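Local coordinates for protein D-aminopeptidase (PDB 1HI9) that hydrolyses N-terminal residues from peptides containing D-amino acids, as a zinc-dependent aminopeptidase that assembles into a decamer with its active sites in an inner chamber, at residues 5-10 against 64-69; 40-45 against 97-102; 230-235 against 245-250; 217-222 against 258-263. All blocks are in the same frame, centred on the assembly; numbering follows the deposited sequence.

Interaction 1: residues 5-10 against 64-69; sequences MSVDME and NNLMVE. With ZN (zinc ion), chain G; ZN (zinc ion), chain F.
Beside the two-zinc active site, Val-7 and Met-9 pack against Leu-66 and Asn-65 of the loop that follows strand 53-58. The Leu-66 side chain runs out until CD1 lies 4.3 Å from CB of Val-7, and Met-35 of helix 28-48 touches both residues as well as Met-9. The second meeting is between unlike groups: SD of Met-9 rests 4.3 Å from CG of the Asn-65 amide. That amide is fixed by other partners, Tyr-28 on OD1, and Asp-58 and the carbonyl of His-60 on ND2. Strand 2-7 is parallel to both its sheet neighbours, and just past its C-terminal end the chain supplies two of the metal ligands, Asp-8 and Glu-10, the usual place for an active site in an open alpha/beta sheet. The Asp-8 carboxylate bridges the metals, OD1 at 2.3 Å from one zinc and OD2 at 2.0 Å from the other. Glu-10 bends at its second torsion (chi2 81°), and its OE1 reaches the first zinc at 2.3 Å, beside His-60. His-104 and Glu-133 complete the second. A water bound to both ions lies 2.1 Å from the second zinc. Met-9 N gives Asp-8 OD1 a weak, bent hydrogen bond of 3.0 Å.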
loop_
_atom_site.group_PDB
_atom_site.type_symbol
_atom_site.label_atom_id
_atom_site.label_comp_id
_atom_site.label_asym_id
_atom_site.label_seq_id
_atom_site.Cartn_x
_atom_site.Cartn_y
_atom_site.Cartn_z
ATOM N N MET A 5 -12.312 -40.475 -0.819
ATOM C CA MET A 5 -13.036 -39.238 -1.095
ATOM C C MET A 5 -12.142 -38.119 -1.616
ATOM O O MET A 5 -11.108 -37.806 -1.035
ATOM C CB MET A 5 -13.758 -38.744 0.158
ATOM C CG MET A 5 -15.147 -39.312 0.348
ATOM S SD MET A 5 -15.991 -38.628 1.795
ATOM C CE MET A 5 -16.228 -36.942 1.305
ATOM N N SER A 6 -12.552 -37.527 -2.730
ATOM C CA SER A 6 -11.830 -36.412 -3.319
ATOM C C SER A 6 -12.795 -35.251 -3.198
ATOM O O SER A 6 -13.892 -35.294 -3.758
ATOM C CB SER A 6 -11.515 -36.674 -4.786
ATOM O OG SER A 6 -10.915 -35.534 -5.377
ATOM N N VAL A 7 -12.399 -34.218 -2.460
ATOM C CA VAL A 7 -13.274 -33.071 -2.272
ATOM C C VAL A 7 -12.758 -31.773 -2.886
ATOM O O VAL A 7 -11.711 -31.259 -2.491
ATOM C CB VAL A 7 -13.540 -32.805 -0.770
ATOM C CG1 VAL A 7 -14.682 -31.807 -0.618
ATOM C CG2 VAL A 7 -13.866 -34.108 -0.056
ATOM N N ASP A 8 -13.512 -31.252 -3.853
ATOM C CA ASP A 8 -13.185 -29.995 -4.513
ATOM C C ASP A 8 -14.095 -28.939 -3.878
ATOM O O ASP A 8 -14.907 -29.263 -3.006
ATOM C CB ASP A 8 -13.463 -30.098 -6.016
ATOM C CG ASP A 8 -12.534 -29.234 -6.842
ATOM O OD1 ASP A 8 -11.778 -28.432 -6.261
ATOM O OD2 ASP A 8 -12.560 -29.353 -8.082
ATOM N N MET A 9 -13.979 -27.688 -4.314
ATOM C CA MET A 9 -14.797 -26.615 -3.729
ATOM C C MET A 9 -15.865 -25.962 -4.596
ATOM O O MET A 9 -16.948 -25.659 -4.104
ATOM C CB MET A 9 -13.899 -25.492 -3.217
ATOM C CG MET A 9 -13.785 -25.424 -1.718
ATOM S SD MET A 9 -12.974 -23.933 -1.199
ATOM C CE MET A 9 -14.170 -23.263 -0.098
ATOM N N GLU A 10 -15.554 -25.710 -5.866
ATOM C CA GLU A 10 -16.491 -25.029 -6.751
ATOM C C GLU A 10 -17.881 -25.643 -6.798
ATOM O O GLU A 10 -18.874 -24.937 -6.971
ATOM C CB GLU A 10 -15.929 -24.943 -8.168
ATOM C CG GLU A 10 -14.730 -24.020 -8.314
ATOM C CD GLU A 10 -13.425 -24.668 -7.888
ATOM O OE1 GLU A 10 -13.457 -25.833 -7.447
ATOM O OE2 GLU A 10 -12.367 -24.012 -8.001
ATOM N N ASN A 64 -5.693 -26.970 1.369
ATOM C CA ASN A 64 -5.600 -26.777 2.809
ATOM C C ASN A 64 -6.888 -26.073 3.253
ATOM O O ASN A 64 -6.897 -25.249 4.180
ATOM C CB ASN A 64 -4.362 -25.936 3.167
ATOM C CG ASN A 64 -4.303 -24.617 2.409
ATOM O OD1 ASN A 64 -5.288 -24.189 1.791
ATOM N ND2 ASN A 64 -3.150 -23.952 2.469
ATOM N N ASN A 65 -7.978 -26.437 2.579
ATOM C CA ASN A 65 -9.304 -25.860 2.807
ATOM C C ASN A 65 -10.122 -26.591 3.869
ATOM O O ASN A 65 -10.683 -25.969 4.773
ATOM C CB ASN A 65 -10.090 -25.861 1.494
ATOM C CG ASN A 65 -9.257 -25.410 0.323
ATOM O OD1 ASN A 65 -8.922 -24.236 0.216
ATOM N ND2 ASN A 65 -8.899 -26.349 -0.561
ATOM N N LEU A 66 -10.218 -27.910 3.746
ATOM C CA LEU A 66 -10.961 -28.683 4.730
ATOM C C LEU A 66 -10.346 -28.401 6.097
ATOM O O LEU A 66 -9.125 -28.413 6.248
ATOM C CB LEU A 66 -10.886 -30.173 4.404
ATOM C CG LEU A 66 -11.681 -30.581 3.163
ATOM C CD1 LEU A 66 -11.407 -32.034 2.832
ATOM C CD2 LEU A 66 -13.162 -30.347 3.406
ATOM N N MET A 67 -11.191 -28.137 7.087
ATOM C CA MET A 67 -10.700 -27.813 8.425
ATOM C C MET A 67 -10.510 -29.061 9.265
ATOM O O MET A 67 -11.473 -29.714 9.663
ATOM C CB MET A 67 -11.658 -26.836 9.103
ATOM C CG MET A 67 -11.957 -25.632 8.233
ATOM S SD MET A 67 -12.739 -24.293 9.087
ATOM C CE MET A 67 -14.441 -24.801 9.129
ATOM N N VAL A 68 -9.251 -29.383 9.538
ATOM C CA VAL A 68 -8.921 -30.584 10.292
ATOM C C VAL A 68 -9.581 -30.645 11.672
ATOM O O VAL A 68 -9.900 -31.726 12.156
ATOM C CB VAL A 68 -7.387 -30.735 10.422
ATOM C CG1 VAL A 68 -6.826 -29.636 11.309
ATOM C CG2 VAL A 68 -7.051 -32.111 10.969
ATOM N N GLU A 69 -9.806 -29.487 12.287
ATOM C CA GLU A 69 -10.427 -29.450 13.603
ATOM C C GLU A 69 -11.949 -29.625 13.583
ATOM O O GLU A 69 -12.577 -29.763 14.637
ATOM C CB GLU A 69 -10.065 -28.145 14.336
ATOM C CG GLU A 69 -10.428 -26.862 13.594
ATOM C CD GLU A 69 -9.332 -26.376 12.656
ATOM O OE1 GLU A 69 -8.562 -25.461 13.052
ATOM O OE2 GLU A 69 -9.235 -26.909 11.527
HETATM ZN ZN ZN G . -11.262 -26.483 -7.337
HETATM ZN ZN ZN F . -11.811 -28.456 -9.724
HETATM O O HOH W 1 -10.105 -27.256 -9.472
#

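Interaction 2: residues 40-45 against 97-102; sequences NYCIAE and GALFLG
Helix 28-48 lies on one face of the large mixed sheet, and within residues 40-45 it is Cys-42 that meets strand 97-103, through Leu-99 and Leu-101. The two leucines are two positions apart on the strand, so both point to the helix side, and each meets a different part of the cysteine. CB of Cys-42 sits 4.1 Å from CD1 of Leu-99, while SG lies 3.8 Å from CD1 of Leu-101 and slightly farther from its CG. What turns the sulfur to Leu-101 is the first torsion of Cys-42, which sets SG opposite the carbonyl carbon and beside the backbone N (chi1 -63°). Leu-99 reaches over from the strand in an extended form, its CG trans to the backbone N (chi1 -163°). No hydrogen bond crosses the gap; the contact is purely apolar and buried. The helix makes the crossover of a beta-alpha-beta unit, from strand 2-7 to the adjacent parallel strand 53-58, and strand 97-103 flanks strand 2-7 on its other side. Met-5 of strand 2-7 packs on both leucines, and Thr-198 of helix 187-203 also touches Cys-42. Between the leucines, Phe-100 faces the other side of the sheet, with Val-148 and Val-151. The Leu-101 side chain is about 11 Å from a zinc ion.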
loop_
_atom_site.group_PDB
_atom_site.type_symbol
_atom_site.label_atom_id
_atom_site.label_comp_id
_atom_site.label_asym_id
_atom_site.label_seq_id
_atom_site.Cartn_x
_atom_site.Cartn_y
_atom_site.Cartn_z
ATOM N N ASN A 40 -18.597 -33.904 5.796
ATOM C CA ASN A 40 -18.999 -34.671 6.966
ATOM C C ASN A 40 -20.279 -35.450 6.704
ATOM O O ASN A 40 -20.409 -36.589 7.150
ATOM C CB ASN A 40 -19.173 -33.771 8.195
ATOM C CG ASN A 40 -17.841 -33.314 8.781
ATOM O OD1 ASN A 40 -16.820 -33.997 8.659
ATOM N ND2 ASN A 40 -17.854 -32.162 9.437
ATOM N N TYR A 41 -21.216 -34.860 5.970
ATOM C CA TYR A 41 -22.456 -35.575 5.692
ATOM C C TYR A 41 -22.151 -36.906 5.006
ATOM O O TYR A 41 -22.674 -37.951 5.397
ATOM C CB TYR A 41 -23.390 -34.741 4.817
ATOM C CG TYR A 41 -24.097 -33.637 5.557
ATOM C CD1 TYR A 41 -23.795 -32.307 5.303
ATOM C CD2 TYR A 41 -25.096 -33.924 6.487
ATOM C CE1 TYR A 41 -24.471 -31.282 5.944
ATOM C CE2 TYR A 41 -25.780 -32.904 7.141
ATOM C CZ TYR A 41 -25.465 -31.580 6.860
ATOM O OH TYR A 41 -26.146 -30.550 7.473
ATOM N N CYS A 42 -21.283 -36.871 3.998
ATOM C CA CYS A 42 -20.925 -38.088 3.275
ATOM C C CYS A 42 -20.122 -39.058 4.127
ATOM O O CYS A 42 -20.354 -40.268 4.096
ATOM C CB CYS A 42 -20.142 -37.743 2.008
ATOM S SG CYS A 42 -21.098 -36.759 0.823
ATOM N N ILE A 43 -19.172 -38.531 4.883
ATOM C CA ILE A 43 -18.358 -39.362 5.749
ATOM C C ILE A 43 -19.239 -40.086 6.772
ATOM O O ILE A 43 -19.116 -41.294 6.957
ATOM C CB ILE A 43 -17.309 -38.514 6.492
ATOM C CG1 ILE A 43 -16.373 -37.851 5.477
ATOM C CG2 ILE A 43 -16.498 -39.387 7.443
ATOM C CD1 ILE A 43 -15.463 -36.783 6.077
ATOM N N ALA A 44 -20.125 -39.338 7.427
ATOM C CA ALA A 44 -21.022 -39.898 8.425
ATOM C C ALA A 44 -21.843 -41.019 7.827
ATOM O O ALA A 44 -21.965 -42.090 8.415
ATOM C CB ALA A 44 -21.941 -38.823 8.966
ATOM N N GLU A 45 -22.404 -40.784 6.649
ATOM C CA GLU A 45 -23.214 -41.806 6.012
ATOM C C GLU A 45 -22.365 -42.956 5.502
ATOM O O GLU A 45 -22.841 -44.082 5.390
ATOM C CB GLU A 45 -24.033 -41.208 4.868
ATOM C CG GLU A 45 -25.043 -42.178 4.285
ATOM C CD GLU A 45 -25.809 -42.925 5.369
ATOM O OE1 GLU A 45 -26.267 -42.270 6.335
ATOM O OE2 GLU A 45 -25.956 -44.159 5.250
ATOM N N GLY A 97 -14.263 -48.181 -3.381
ATOM C CA GLY A 97 -14.829 -47.225 -4.308
ATOM C C GLY A 97 -14.384 -45.809 -4.018
ATOM O O GLY A 97 -13.762 -45.533 -2.987
ATOM N N ALA A 98 -14.708 -44.909 -4.937
ATOM C CA ALA A 98 -14.346 -43.516 -4.795
ATOM C C ALA A 98 -15.581 -42.636 -4.825
ATOM O O ALA A 98 -16.577 -42.973 -5.463
ATOM C CB ALA A 98 -13.383 -43.111 -5.902
ATOM N N LEU A 99 -15.503 -41.509 -4.121
ATOM C CA LEU A 99 -16.605 -40.554 -4.047
ATOM C C LEU A 99 -16.057 -39.151 -4.323
ATOM O O LEU A 99 -15.204 -38.656 -3.588
ATOM C CB LEU A 99 -17.240 -40.611 -2.656
ATOM C CG LEU A 99 -18.642 -40.014 -2.464
ATOM C CD1 LEU A 99 -19.152 -40.326 -1.052
ATOM C CD2 LEU A 99 -18.603 -38.522 -2.685
ATOM N N PHE A 100 -16.541 -38.523 -5.390
ATOM C CA PHE A 100 -16.100 -37.174 -5.751
ATOM C C PHE A 100 -17.121 -36.179 -5.215
ATOM O O PHE A 100 -18.301 -36.256 -5.560
ATOM C CB PHE A 100 -15.983 -37.039 -7.275
ATOM C CG PHE A 100 -14.933 -37.925 -7.896
ATOM C CD1 PHE A 100 -14.770 -37.964 -9.278
ATOM C CD2 PHE A 100 -14.094 -38.701 -7.114
ATOM C CE1 PHE A 100 -13.790 -38.759 -9.861
ATOM C CE2 PHE A 100 -13.116 -39.493 -7.692
ATOM C CZ PHE A 100 -12.963 -39.521 -9.065
ATOM N N LEU A 101 -16.662 -35.247 -4.383
ATOM C CA LEU A 101 -17.534 -34.247 -3.754
ATOM C C LEU A 101 -17.167 -32.820 -4.136
ATOM O O LEU A 101 -15.992 -32.479 -4.248
ATOM C CB LEU A 101 -17.446 -34.375 -2.231
ATOM C CG LEU A 101 -18.714 -34.313 -1.385
ATOM C CD1 LEU A 101 -18.298 -34.282 0.074
ATOM C CD2 LEU A 101 -19.557 -33.102 -1.717
ATOM N N GLY A 102 -18.184 -31.985 -4.308
ATOM C CA GLY A 102 -17.948 -30.602 -4.662
ATOM C C GLY A 102 -17.313 -30.420 -6.023
ATOM O O GLY A 102 -16.571 -29.460 -6.247
#

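Interaction 3: residues 230-235 against 245-250; sequences EWANLM and TTVQFQ
Val-247, Met-235 and Phe-249 carry this contact. Val-247 faces the end of helix 226-232 and divides its two methyls between neighbouring residues: CG2 lies 4.3 Å from CB of Ala-232, and CG1 lies 4.2 Å from CA of Asn-233. Asn-233 OD1 passes loosely by the same methyl, CG1, and is hydrogen-bonded to Thr-238 OG1. Two positions along the strand, Phe-249 presents its ring to Met-235. The methionine methyl CE stands over one face, 3.6 Å above the plane, nearer the CD1–CE1 rim than the middle, and makes a CH-pi contact with the ring centroid at 4.0 Å. Met-235 runs straight through its first two torsions, then turns at the last (chi3 89°), which brings CE over the ring; the two side chains cross at about a right angle. Ala-260 and Met-264 of helix 254-268 also pack on Phe-249, and Pro-236 of a neighbouring subunit reaches both aromatic and methionine. Met-235 closes a type I beta turn that begins at Ala-232, whose O accepts a bond from Met-235 N at 3.0 Å. The arrangement is that of a short helix and its exit turn laid on one face of an antiparallel sheet.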
loop_
_atom_site.group_PDB
_atom_site.type_symbol
_atom_site.label_atom_id
_atom_site.label_comp_id
_atom_site.label_asym_id
_atom_site.label_seq_id
_atom_site.Cartn_x
_atom_site.Cartn_y
_atom_site.Cartn_z
ATOM N N GLU A 230 3.226 -23.189 -25.780
ATOM C CA GLU A 230 4.688 -23.162 -25.873
ATOM C C GLU A 230 5.332 -23.561 -24.551
ATOM O O GLU A 230 6.298 -24.314 -24.538
ATOM C CB GLU A 230 5.183 -21.768 -26.263
ATOM C CG GLU A 230 4.690 -21.288 -27.617
ATOM C CD GLU A 230 5.122 -19.867 -27.941
ATOM O OE1 GLU A 230 4.941 -18.972 -27.067
ATOM O OE2 GLU A 230 5.628 -19.645 -29.077
ATOM N N TRP A 231 4.810 -23.043 -23.441
ATOM C CA TRP A 231 5.349 -23.385 -22.129
ATOM C C TRP A 231 5.294 -24.899 -21.903
ATOM O O TRP A 231 6.297 -25.523 -21.558
ATOM C CB TRP A 231 4.568 -22.677 -21.014
ATOM C CG TRP A 231 5.192 -21.385 -20.510
ATOM C CD1 TRP A 231 4.753 -20.103 -20.739
ATOM C CD2 TRP A 231 6.337 -21.264 -19.649
ATOM N NE1 TRP A 231 5.548 -19.203 -20.067
ATOM C CE2 TRP A 231 6.520 -19.883 -19.393
ATOM C CE3 TRP A 231 7.213 -22.187 -19.072
ATOM C CZ2 TRP A 231 7.558 -19.406 -18.579
ATOM C CZ3 TRP A 231 8.247 -21.711 -18.259
ATOM C CH2 TRP A 231 8.406 -20.331 -18.019
ATOM N N ALA A 232 4.117 -25.485 -22.095
ATOM C CA ALA A 232 3.949 -26.923 -21.898
ATOM C C ALA A 232 4.827 -27.727 -22.862
ATOM O O ALA A 232 5.382 -28.771 -22.500
ATOM C CB ALA A 232 2.482 -27.312 -22.090
ATOM N N ASN A 233 4.954 -27.229 -24.086
ATOM C CA ASN A 233 5.744 -27.899 -25.101
ATOM C C ASN A 233 7.238 -27.923 -24.774
ATOM O O ASN A 233 8.050 -28.432 -25.546
ATOM C CB ASN A 233 5.492 -27.241 -26.461
ATOM C CG ASN A 233 6.088 -28.029 -27.603
ATOM O OD1 ASN A 233 6.044 -29.266 -27.607
ATOM N ND2 ASN A 233 6.637 -27.326 -28.589
ATOM N N LEU A 234 7.593 -27.374 -23.620
ATOM C CA LEU A 234 8.978 -27.354 -23.171
ATOM C C LEU A 234 9.298 -28.708 -22.539
ATOM O O LEU A 234 10.442 -29.150 -22.536
ATOM C CB LEU A 234 9.169 -26.258 -22.128
ATOM C CG LEU A 234 10.069 -25.064 -22.428
ATOM C CD1 LEU A 234 9.937 -24.608 -23.869
ATOM C CD2 LEU A 234 9.695 -23.948 -21.466
ATOM N N MET A 235 8.278 -29.366 -22.002
ATOM C CA MET A 235 8.475 -30.658 -21.363
ATOM C C MET A 235 8.864 -31.727 -22.374
ATOM O O MET A 235 8.224 -31.874 -23.417
ATOM C CB MET A 235 7.209 -31.094 -20.637
ATOM C CG MET A 235 7.421 -32.279 -19.717
ATOM S SD MET A 235 5.927 -32.761 -18.848
ATOM C CE MET A 235 5.222 -33.942 -20.041
ATOM N N THR A 245 -3.535 -25.017 -30.478
ATOM C CA THR A 245 -2.914 -24.627 -29.224
ATOM C C THR A 245 -2.944 -25.864 -28.341
ATOM O O THR A 245 -2.945 -25.780 -27.108
ATOM C CB THR A 245 -3.696 -23.509 -28.531
ATOM O OG1 THR A 245 -5.026 -23.965 -28.257
ATOM C CG2 THR A 245 -3.744 -22.275 -29.413
ATOM N N THR A 246 -2.962 -27.017 -28.997
ATOM C CA THR A 246 -3.009 -28.300 -28.316
ATOM C C THR A 246 -1.630 -28.948 -28.279
ATOM O O THR A 246 -0.913 -28.960 -29.281
ATOM C CB THR A 246 -3.983 -29.249 -29.040
ATOM O OG1 THR A 246 -5.238 -28.581 -29.230
ATOM C CG2 THR A 246 -4.214 -30.501 -28.229
ATOM N N VAL A 247 -1.266 -29.476 -27.112
ATOM C CA VAL A 247 0.015 -30.143 -26.924
ATOM C C VAL A 247 -0.275 -31.590 -26.552
ATOM O O VAL A 247 -1.148 -31.854 -25.730
ATOM C CB VAL A 247 0.833 -29.472 -25.809
ATOM C CG1 VAL A 247 2.197 -30.132 -25.693
ATOM C CG2 VAL A 247 0.969 -27.981 -26.095
ATOM N N GLN A 248 0.439 -32.524 -27.172
ATOM C CA GLN A 248 0.209 -33.935 -26.901
ATOM C C GLN A 248 1.399 -34.608 -26.225
ATOM O O GLN A 248 2.551 -34.200 -26.386
ATOM C CB GLN A 248 -0.124 -34.680 -28.196
ATOM C CG GLN A 248 -1.248 -34.056 -28.993
ATOM C CD GLN A 248 -1.741 -34.967 -30.094
ATOM O OE1 GLN A 248 -0.944 -35.540 -30.837
ATOM N NE2 GLN A 248 -3.067 -35.108 -30.206
ATOM N N PHE A 249 1.100 -35.652 -25.469
ATOM C CA PHE A 249 2.114 -36.399 -24.757
ATOM C C PHE A 249 1.742 -37.880 -24.702
ATOM O O PHE A 249 0.717 -38.244 -24.118
ATOM C CB PHE A 249 2.249 -35.856 -23.331
ATOM C CG PHE A 249 3.190 -36.650 -22.467
ATOM C CD1 PHE A 249 4.569 -36.513 -22.610
ATOM C CD2 PHE A 249 2.697 -37.583 -21.561
ATOM C CE1 PHE A 249 5.438 -37.293 -21.867
ATOM C CE2 PHE A 249 3.562 -38.367 -20.814
ATOM C CZ PHE A 249 4.936 -38.225 -20.968
ATOM N N GLN A 250 2.574 -38.726 -25.309
ATOM C CA GLN A 250 2.345 -40.167 -25.303
ATOM C C GLN A 250 2.892 -40.684 -23.975
ATOM O O GLN A 250 4.088 -40.571 -23.701
ATOM C CB GLN A 250 3.074 -40.830 -26.479
ATOM C CG GLN A 250 3.105 -42.355 -26.426
ATOM C CD GLN A 250 1.727 -42.999 -26.510
ATOM O OE1 GLN A 250 1.095 -43.024 -27.564
ATOM N NE2 GLN A 250 1.254 -43.520 -25.384
#

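Interaction 4: residues 217-222 against 258-263; sequences PVLSIE and YQAMLV
Apolar packing is all that joins these two segments, and most of it is made by one methyl group. CD2 of Leu-219 fits against the helix between two successive residues, 4.0 Å from CB of Ala-260 and 3.8 Å from CB of Met-261. It is so close to the helix that it also meets the main chain, at 3.6 Å from Met-261 N. Two residues further along the strand, Ile-221 adds a looser touch, its CD1 4.3 Å from CA of Met-261. Both residues point from the same face of strand 218-223, and Met-264 of the helix packs on them too. Here helix 254-268 lies on one face of the antiparallel sheet in which this strand sits between 121-126 and 246-250; over the short segments the two axes are 24° from parallel and 9.3 Å apart at closest. A second group of contacts lies within the helix. Met-261 bends at both outer torsions (chi2 -84°, chi3 -65°), which takes its end off the strand and lays CE over a face of the Tyr-258 ring, 3.6 Å above the plane and toward the rim. As for hydrogen bonds, the helix bonds along itself and the strand to its sheet neighbours; Tyr-258 OH bonds Asn-137, while Glu-222 forms a salt bridge with Arg-122. Met-261 also packs on Phe-124 and Met-117.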
loop_
_atom_site.group_PDB
_atom_site.type_symbol
_atom_site.label_atom_id
_atom_site.label_comp_id
_atom_site.label_asym_id
_atom_site.label_seq_id
_atom_site.Cartn_x
_atom_site.Cartn_y
_atom_site.Cartn_z
ATOM N N PRO A 217 -2.081 -44.447 -22.857
ATOM C CA PRO A 217 -2.885 -43.268 -23.172
ATOM C C PRO A 217 -2.124 -42.085 -23.743
ATOM O O PRO A 217 -0.978 -41.824 -23.386
ATOM C CB PRO A 217 -3.553 -42.945 -21.838
ATOM C CG PRO A 217 -2.526 -43.358 -20.844
ATOM C CD PRO A 217 -2.038 -44.678 -21.400
ATOM N N VAL A 218 -2.781 -41.388 -24.656
ATOM C CA VAL A 218 -2.210 -40.210 -25.268
ATOM C C VAL A 218 -2.943 -39.029 -24.652
ATOM O O VAL A 218 -4.159 -38.862 -24.824
ATOM C CB VAL A 218 -2.424 -40.190 -26.795
ATOM C CG1 VAL A 218 -1.956 -38.866 -27.371
ATOM C CG2 VAL A 218 -1.664 -41.340 -27.440
ATOM N N LEU A 219 -2.195 -38.218 -23.913
ATOM C CA LEU A 219 -2.749 -37.047 -23.267
ATOM C C LEU A 219 -2.702 -35.867 -24.216
ATOM O O LEU A 219 -1.678 -35.605 -24.835
ATOM C CB LEU A 219 -1.947 -36.711 -22.006
ATOM C CG LEU A 219 -2.313 -35.398 -21.296
ATOM C CD1 LEU A 219 -3.782 -35.427 -20.901
ATOM C CD2 LEU A 219 -1.431 -35.203 -20.054
ATOM N N SER A 220 -3.821 -35.172 -24.348
ATOM C CA SER A 220 -3.887 -33.996 -25.199
ATOM C C SER A 220 -4.470 -32.872 -24.354
ATOM O O SER A 220 -5.461 -33.060 -23.644
ATOM C CB SER A 220 -4.776 -34.240 -26.427
ATOM O OG SER A 220 -4.095 -34.993 -27.412
ATOM N N ILE A 221 -3.834 -31.712 -24.416
ATOM C CA ILE A 221 -4.305 -30.566 -23.670
ATOM C C ILE A 221 -4.416 -29.392 -24.612
ATOM O O ILE A 221 -3.440 -28.999 -25.242
ATOM C CB ILE A 221 -3.334 -30.169 -22.538
ATOM C CG1 ILE A 221 -3.047 -31.375 -21.649
ATOM C CG2 ILE A 221 -3.935 -29.021 -21.722
ATOM C CD1 ILE A 221 -2.053 -31.110 -20.574
ATOM N N GLU A 222 -5.618 -28.848 -24.728
ATOM C CA GLU A 222 -5.822 -27.688 -25.574
ATOM C C GLU A 222 -5.835 -26.486 -24.635
ATOM O O GLU A 222 -6.666 -26.413 -23.727
ATOM C CB GLU A 222 -7.153 -27.787 -26.302
ATOM C CG GLU A 222 -7.362 -26.681 -27.315
ATOM C CD GLU A 222 -8.720 -26.761 -27.992
ATOM O OE1 GLU A 222 -9.052 -27.824 -28.558
ATOM O OE2 GLU A 222 -9.454 -25.757 -27.955
ATOM N N TYR A 258 -1.198 -38.670 -15.951
ATOM C CA TYR A 258 -1.717 -37.751 -14.955
ATOM C C TYR A 258 -0.642 -36.763 -14.542
ATOM O O TYR A 258 -0.862 -35.548 -14.532
ATOM C CB TYR A 258 -2.227 -38.511 -13.725
ATOM C CG TYR A 258 -3.088 -37.656 -12.820
ATOM C CD1 TYR A 258 -4.412 -37.382 -13.140
ATOM C CD2 TYR A 258 -2.562 -37.088 -11.668
ATOM C CE1 TYR A 258 -5.198 -36.558 -12.334
ATOM C CE2 TYR A 258 -3.335 -36.264 -10.855
ATOM C CZ TYR A 258 -4.652 -36.004 -11.196
ATOM O OH TYR A 258 -5.414 -35.186 -10.396
ATOM N N GLN A 259 0.533 -37.280 -14.209
ATOM C CA GLN A 259 1.631 -36.407 -13.812
ATOM C C GLN A 259 2.082 -35.484 -14.938
ATOM O O GLN A 259 2.502 -34.356 -14.685
ATOM C CB GLN A 259 2.793 -37.234 -13.281
ATOM C CG GLN A 259 2.492 -37.795 -11.903
ATOM C CD GLN A 259 3.723 -38.341 -11.208
ATOM O OE1 GLN A 259 3.760 -38.450 -9.978
ATOM N NE2 GLN A 259 4.738 -38.693 -11.989
ATOM N N ALA A 260 1.982 -35.952 -16.176
ATOM C CA ALA A 260 2.356 -35.118 -17.300
ATOM C C ALA A 260 1.383 -33.940 -17.314
ATOM O O ALA A 260 1.764 -32.815 -17.632
ATOM C CB ALA A 260 2.267 -35.904 -18.598
ATOM N N MET A 261 0.125 -34.202 -16.961
ATOM C CA MET A 261 -0.889 -33.152 -16.925
ATOM C C MET A 261 -0.505 -32.120 -15.872
ATOM O O MET A 261 -0.562 -30.920 -16.123
ATOM C CB MET A 261 -2.266 -33.756 -16.614
ATOM C CG MET A 261 -3.398 -32.746 -16.448
ATOM S SD MET A 261 -3.478 -32.062 -14.773
ATOM C CE MET A 261 -3.889 -33.551 -13.872
ATOM N N LEU A 262 -0.093 -32.593 -14.700
ATOM C CA LEU A 262 0.302 -31.706 -13.611
ATOM C C LEU A 262 1.423 -30.766 -14.020
ATOM O O LEU A 262 1.350 -29.557 -13.786
ATOM C CB LEU A 262 0.734 -32.527 -12.403
ATOM C CG LEU A 262 -0.386 -33.349 -11.747
ATOM C CD1 LEU A 262 0.195 -34.184 -10.616
ATOM C CD2 LEU A 262 -1.473 -32.411 -11.215
ATOM N N VAL A 263 2.466 -31.320 -14.624
ATOM C CA VAL A 263 3.603 -30.527 -15.072
ATOM C C VAL A 263 3.251 -29.558 -16.205
ATOM O O VAL A 263 3.583 -28.375 -16.126
ATOM C CB VAL A 263 4.756 -31.441 -15.525
ATOM C CG1 VAL A 263 5.893 -30.609 -16.099
ATOM C CG2 VAL A 263 5.250 -32.248 -14.334
#

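No hydrogen bond crosses any of the four contacts, and they belong to two sheets on opposite sides of the chain's centre. Interactions 1 and 2 share the mixed, largely parallel sheet, tied by backbone bonds such as Ser-6 O to Leu-101 N at 2.8 Å. Interactions 3 and 4 share the antiparallel sheet, where Phe-249 N meets Leu-219 O at 2.8 Å. In 1, 2 and 4 every touching residue is buried; 3 includes the partly exposed Asn-233 and its centre lies farthest from the chain's centre, about 22 Å. Interaction 1 adjoins the metals and mixes apolar with amide packing; 2 is aliphatic and sulfur interior; 3 uses an aromatic face; 4 is a methyl against a helix. Interaction 2 alone has no other chain on its segments; 3 and 4 meet the same neighbouring subunit.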